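Local coordinates for glycerol dehydrogenase (Schizosaccharomyces pombe, PDB 1TA9), which probably oxidises glycerol to dihydroxyacetone with NAD(+) at a zinc-containing active site, and takes part in the assimilation of glycerol, at residues B[174-186]-B[225-237]. Numbering follows the deposited sequence.
Sequences ICPTTASSDAATS and FLISGIGDALSTW. With K (potassium ion), chain J; ZN (zinc ion), chain I.
Asp182 and Asp232 meet at the metal site of this member of the iron-containing alcohol dehydrogenase family, here with zinc, in the cleft where the loop following strand 172-176 of the parallel, nucleotide-binding sheet runs along helix 223-245 of the helical part. Asp232 OD2 binds the zinc ion at 2.2 Å, with OD1 at a longer 2.6 Å, and His315 and His333 join it there. Asp182 OD2 binds the potassium ion at 2.7 Å; Asp232 O, Thr236 OG1, a water and, at longer range, Ser235 OG also hold this ion, and Asp232 OD2 lies a long 3.3 Å from it. The two carboxylates stand with planes 46° apart and OD1 atoms close, an arrangement whose repulsion the two cations probably offset; Ser302 OG is hydrogen-bonded to both Asp182 OD2 and Thr236 OG1. Asp182 N reaches Asp232 OD1 over 3.1 Å, on the anti side, 25° out of the carboxylate plane. Ser181 OG accepts from Ala183 N, an ST turn that encloses Asp182. Backbones pack closely where Gly229 CA meets Ala179 O at 3.2 Å in a CA-H...O contact; Asn298 also bonds that oxygen. Residues 177-180 belong to the probable NAD(+) site. At the far end, with Phe225 CG beside its backbone N (chi1 -75°), Thr178 CG2 makes a CH-pi contact over one ring face, 4.2 Å from the centroid, and Ser180 CB lies at the edge.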
loop_
_atom_site.group_PDB
_atom_site.type_symbol
_atom_site.label_atom_id
_atom_site.label_comp_id
_atom_site.label_asym_id
_atom_site.label_seq_id
_atom_site.Cartn_x
_atom_site.Cartn_y
_atom_site.Cartn_z
ATOM N N ILE B 174 -32.570 -18.696 -29.175
ATOM C CA ILE B 174 -31.251 -19.082 -29.669
ATOM C C ILE B 174 -30.556 -20.028 -28.694
ATOM O O ILE B 174 -30.382 -19.702 -27.519
ATOM C CB ILE B 174 -30.382 -17.823 -29.871
ATOM C CG1 ILE B 174 -31.134 -16.803 -30.736
ATOM C CG2 ILE B 174 -29.059 -18.192 -30.520
ATOM C CD1 ILE B 174 -31.418 -17.258 -32.167
ATOM N N CYS B 175 -30.155 -21.199 -29.189
ATOM C CA CYS B 175 -29.511 -22.201 -28.351
ATOM C C CYS B 175 -28.127 -22.578 -28.860
ATOM O O CYS B 175 -27.979 -23.512 -29.649
ATOM C CB CYS B 175 -30.378 -23.458 -28.286
ATOM S SG CYS B 175 -32.122 -23.125 -28.010
ATOM N N PRO B 176 -27.092 -21.855 -28.415
ATOM C CA PRO B 176 -25.735 -22.168 -28.862
ATOM C C PRO B 176 -25.306 -23.547 -28.360
ATOM O O PRO B 176 -25.598 -23.913 -27.220
ATOM C CB PRO B 176 -24.905 -21.032 -28.265
ATOM C CG PRO B 176 -25.653 -20.683 -27.022
ATOM C CD PRO B 176 -27.094 -20.721 -27.474
ATOM N N THR B 177 -24.617 -24.303 -29.209
ATOM C CA THR B 177 -24.162 -25.637 -28.837
ATOM C C THR B 177 -22.669 -25.669 -28.503
ATOM O O THR B 177 -22.104 -26.720 -28.186
ATOM C CB THR B 177 -24.482 -26.655 -29.946
ATOM O OG1 THR B 177 -23.968 -26.185 -31.197
ATOM C CG2 THR B 177 -25.991 -26.841 -30.058
ATOM N N THR B 178 -22.044 -24.500 -28.580
ATOM C CA THR B 178 -20.638 -24.325 -28.232
ATOM C C THR B 178 -20.569 -22.901 -27.702
ATOM O O THR B 178 -21.464 -22.098 -27.957
ATOM C CB THR B 178 -19.695 -24.433 -29.447
ATOM O OG1 THR B 178 -20.066 -23.458 -30.426
ATOM C CG2 THR B 178 -19.756 -25.829 -30.059
ATOM N N ALA B 179 -19.523 -22.586 -26.953
ATOM C CA ALA B 179 -19.378 -21.239 -26.415
ATOM C C ALA B 179 -18.161 -20.620 -27.091
ATOM O O ALA B 179 -17.205 -20.232 -26.424
ATOM C CB ALA B 179 -19.178 -21.308 -24.902
ATOM N N SER B 180 -18.213 -20.522 -28.419
ATOM C CA SER B 180 -17.090 -20.005 -29.199
ATOM C C SER B 180 -17.112 -18.542 -29.635
ATOM O O SER B 180 -16.139 -18.060 -30.213
ATOM C CB SER B 180 -16.884 -20.889 -30.431
ATOM O OG SER B 180 -18.046 -20.908 -31.238
ATOM N N SER B 181 -18.208 -17.840 -29.371
ATOM C CA SER B 181 -18.324 -16.426 -29.727
ATOM C C SER B 181 -19.466 -15.839 -28.909
ATOM O O SER B 181 -20.209 -16.576 -28.261
ATOM C CB SER B 181 -18.627 -16.257 -31.220
ATOM O OG SER B 181 -20.017 -16.399 -31.480
ATOM N N ASP B 182 -19.611 -14.519 -28.935
ATOM C CA ASP B 182 -20.686 -13.870 -28.186
ATOM C C ASP B 182 -21.815 -13.408 -29.106
ATOM O O ASP B 182 -22.540 -12.464 -28.791
ATOM C CB ASP B 182 -20.147 -12.675 -27.384
ATOM C CG ASP B 182 -19.321 -11.721 -28.231
ATOM O OD1 ASP B 182 -19.567 -11.650 -29.451
ATOM O OD2 ASP B 182 -18.433 -11.028 -27.677
ATOM N N ALA B 183 -21.977 -14.087 -30.237
ATOM C CA ALA B 183 -23.016 -13.718 -31.194
ATOM C C ALA B 183 -24.433 -14.070 -30.736
ATOM O O ALA B 183 -25.397 -13.405 -31.118
ATOM C CB ALA B 183 -22.736 -14.380 -32.538
ATOM N N ALA B 184 -24.552 -15.105 -29.913
ATOM C CA ALA B 184 -25.852 -15.574 -29.440
ATOM C C ALA B 184 -26.857 -14.510 -28.988
ATOM O O ALA B 184 -27.981 -14.457 -29.481
ATOM C CB ALA B 184 -25.645 -16.604 -28.321
ATOM N N THR B 185 -26.455 -13.655 -28.060
ATOM C CA THR B 185 -27.361 -12.644 -27.520
ATOM C C THR B 185 -27.567 -11.381 -28.342
ATOM O O THR B 185 -28.468 -10.601 -28.039
ATOM C CB THR B 185 -26.883 -12.157 -26.143
ATOM O OG1 THR B 185 -25.715 -11.343 -26.322
ATOM C CG2 THR B 185 -26.543 -13.337 -25.238
ATOM N N SER B 186 -26.755 -11.173 -29.372
ATOM C CA SER B 186 -26.836 -9.937 -30.144
ATOM C C SER B 186 -27.948 -9.768 -31.168
ATOM O O SER B 186 -28.532 -10.736 -31.665
ATOM C CB SER B 186 -25.498 -9.669 -30.834
ATOM O OG SER B 186 -25.336 -10.503 -31.963
ATOM N N PHE B 225 -13.171 -24.924 -29.098
ATOM C CA PHE B 225 -14.333 -24.042 -29.224
ATOM C C PHE B 225 -14.447 -23.057 -28.059
ATOM O O PHE B 225 -14.692 -21.864 -28.260
ATOM C CB PHE B 225 -15.621 -24.869 -29.316
ATOM C CG PHE B 225 -15.823 -25.531 -30.648
ATOM C CD1 PHE B 225 -16.275 -24.797 -31.742
ATOM C CD2 PHE B 225 -15.544 -26.883 -30.815
ATOM C CE1 PHE B 225 -16.448 -25.402 -32.988
ATOM C CE2 PHE B 225 -15.711 -27.501 -32.059
ATOM C CZ PHE B 225 -16.163 -26.757 -33.145
ATOM N N LEU B 226 -14.286 -23.561 -26.839
ATOM C CA LEU B 226 -14.366 -22.711 -25.652
ATOM C C LEU B 226 -13.274 -21.651 -25.703
ATOM O O LEU B 226 -13.510 -20.486 -25.384
ATOM C CB LEU B 226 -14.200 -23.545 -24.373
ATOM C CG LEU B 226 -14.217 -22.751 -23.057
ATOM C CD1 LEU B 226 -15.626 -22.229 -22.800
ATOM C CD2 LEU B 226 -13.771 -23.633 -21.898
ATOM N N ILE B 227 -12.075 -22.068 -26.101
ATOM C CA ILE B 227 -10.942 -21.163 -26.188
ATOM C C ILE B 227 -11.210 -20.058 -27.203
ATOM O O ILE B 227 -10.832 -18.908 -26.988
ATOM C CB ILE B 227 -9.654 -21.936 -26.545
ATOM C CG1 ILE B 227 -9.274 -22.835 -25.366
ATOM C CG2 ILE B 227 -8.524 -20.962 -26.867
ATOM C CD1 ILE B 227 -8.154 -23.819 -25.641
ATOM N N SER B 228 -11.868 -20.403 -28.302
ATOM C CA SER B 228 -12.199 -19.405 -29.308
ATOM C C SER B 228 -13.141 -18.381 -28.669
ATOM O O SER B 228 -13.025 -17.181 -28.904
ATOM C CB SER B 228 -12.881 -20.065 -30.503
ATOM O OG SER B 228 -13.320 -19.082 -31.416
ATOM N N GLY B 229 -14.073 -18.869 -27.855
ATOM C CA GLY B 229 -15.002 -17.982 -27.180
ATOM C C GLY B 229 -14.294 -17.094 -26.171
ATOM O O GLY B 229 -14.723 -15.973 -25.915
ATOM N N ILE B 230 -13.221 -17.601 -25.575
ATOM C CA ILE B 230 -12.456 -16.817 -24.606
ATOM C C ILE B 230 -11.753 -15.705 -25.380
ATOM O O ILE B 230 -11.672 -14.560 -24.925
ATOM C CB ILE B 230 -11.413 -17.705 -23.876
ATOM C CG1 ILE B 230 -12.138 -18.649 -22.911
ATOM C CG2 ILE B 230 -10.384 -16.839 -23.145
ATOM C CD1 ILE B 230 -11.247 -19.709 -22.282
ATOM N N GLY B 231 -11.255 -16.050 -26.563
ATOM C CA GLY B 231 -10.579 -15.070 -27.391
ATOM C C GLY B 231 -11.520 -13.946 -27.771
ATOM O O GLY B 231 -11.143 -12.771 -27.781
ATOM N N ASP B 232 -12.761 -14.303 -28.082
ATOM C CA ASP B 232 -13.751 -13.307 -28.454
ATOM C C ASP B 232 -14.111 -12.491 -27.209
ATOM O O ASP B 232 -14.207 -11.267 -27.264
ATOM C CB ASP B 232 -15.004 -13.990 -29.013
ATOM C CG ASP B 232 -15.842 -13.057 -29.868
ATOM O OD1 ASP B 232 -17.014 -13.384 -30.153
ATOM O OD2 ASP B 232 -15.317 -11.998 -30.265
ATOM N N ALA B 233 -14.289 -13.173 -26.082
ATOM C CA ALA B 233 -14.651 -12.495 -24.839
ATOM C C ALA B 233 -13.561 -11.520 -24.369
ATOM O O ALA B 233 -13.860 -10.468 -23.794
ATOM C CB ALA B 233 -14.948 -13.528 -23.751
ATOM N N LEU B 234 -12.302 -11.864 -24.615
ATOM C CA LEU B 234 -11.194 -10.996 -24.220
ATOM C C LEU B 234 -11.206 -9.625 -24.898
ATOM O O LEU B 234 -10.731 -8.645 -24.326
ATOM C CB LEU B 234 -9.851 -11.677 -24.503
ATOM C CG LEU B 234 -9.368 -12.684 -23.459
ATOM C CD1 LEU B 234 -8.136 -13.412 -23.986
ATOM C CD2 LEU B 234 -9.055 -11.957 -22.157
ATOM N N SER B 235 -11.739 -9.541 -26.111
ATOM C CA SER B 235 -11.757 -8.258 -26.803
ATOM C C SER B 235 -12.870 -7.327 -26.323
ATOM O O SER B 235 -12.792 -6.113 -26.513
ATOM C CB SER B 235 -11.891 -8.465 -28.312
ATOM O OG SER B 235 -13.189 -8.897 -28.661
ATOM N N THR B 236 -13.892 -7.891 -25.688
ATOM C CA THR B 236 -15.020 -7.100 -25.214
ATOM C C THR B 236 -14.641 -5.896 -24.356
ATOM O O THR B 236 -15.010 -4.767 -24.680
ATOM C CB THR B 236 -16.016 -7.964 -24.417
ATOM O OG1 THR B 236 -16.512 -9.012 -25.256
ATOM C CG2 THR B 236 -17.186 -7.119 -23.931
ATOM N N TRP B 237 -13.917 -6.127 -23.265
ATOM C CA TRP B 237 -13.533 -5.027 -22.396
ATOM C C TRP B 237 -12.654 -4.027 -23.140
ATOM O O TRP B 237 -12.847 -2.817 -23.023
ATOM C CB TRP B 237 -12.789 -5.545 -21.160
ATOM C CG TRP B 237 -12.386 -4.457 -20.208
ATOM C CD1 TRP B 237 -13.190 -3.802 -19.315
ATOM C CD2 TRP B 237 -11.082 -3.882 -20.072
ATOM N NE1 TRP B 237 -12.463 -2.853 -18.633
ATOM C CE2 TRP B 237 -11.167 -2.882 -19.077
ATOM C CE3 TRP B 237 -9.849 -4.114 -20.697
ATOM C CZ2 TRP B 237 -10.062 -2.114 -18.691
ATOM C CZ3 TRP B 237 -8.747 -3.346 -20.311
ATOM C CH2 TRP B 237 -8.865 -2.359 -19.317
HETATM K K K J . -16.255 -9.594 -28.232
HETATM ZN ZN ZN I . -16.694 -11.468 -31.931
HETATM O O HOH W 1 -15.327 -18.380 -32.629
HETATM O O HOH W 2 -15.891 -7.046 -28.405
#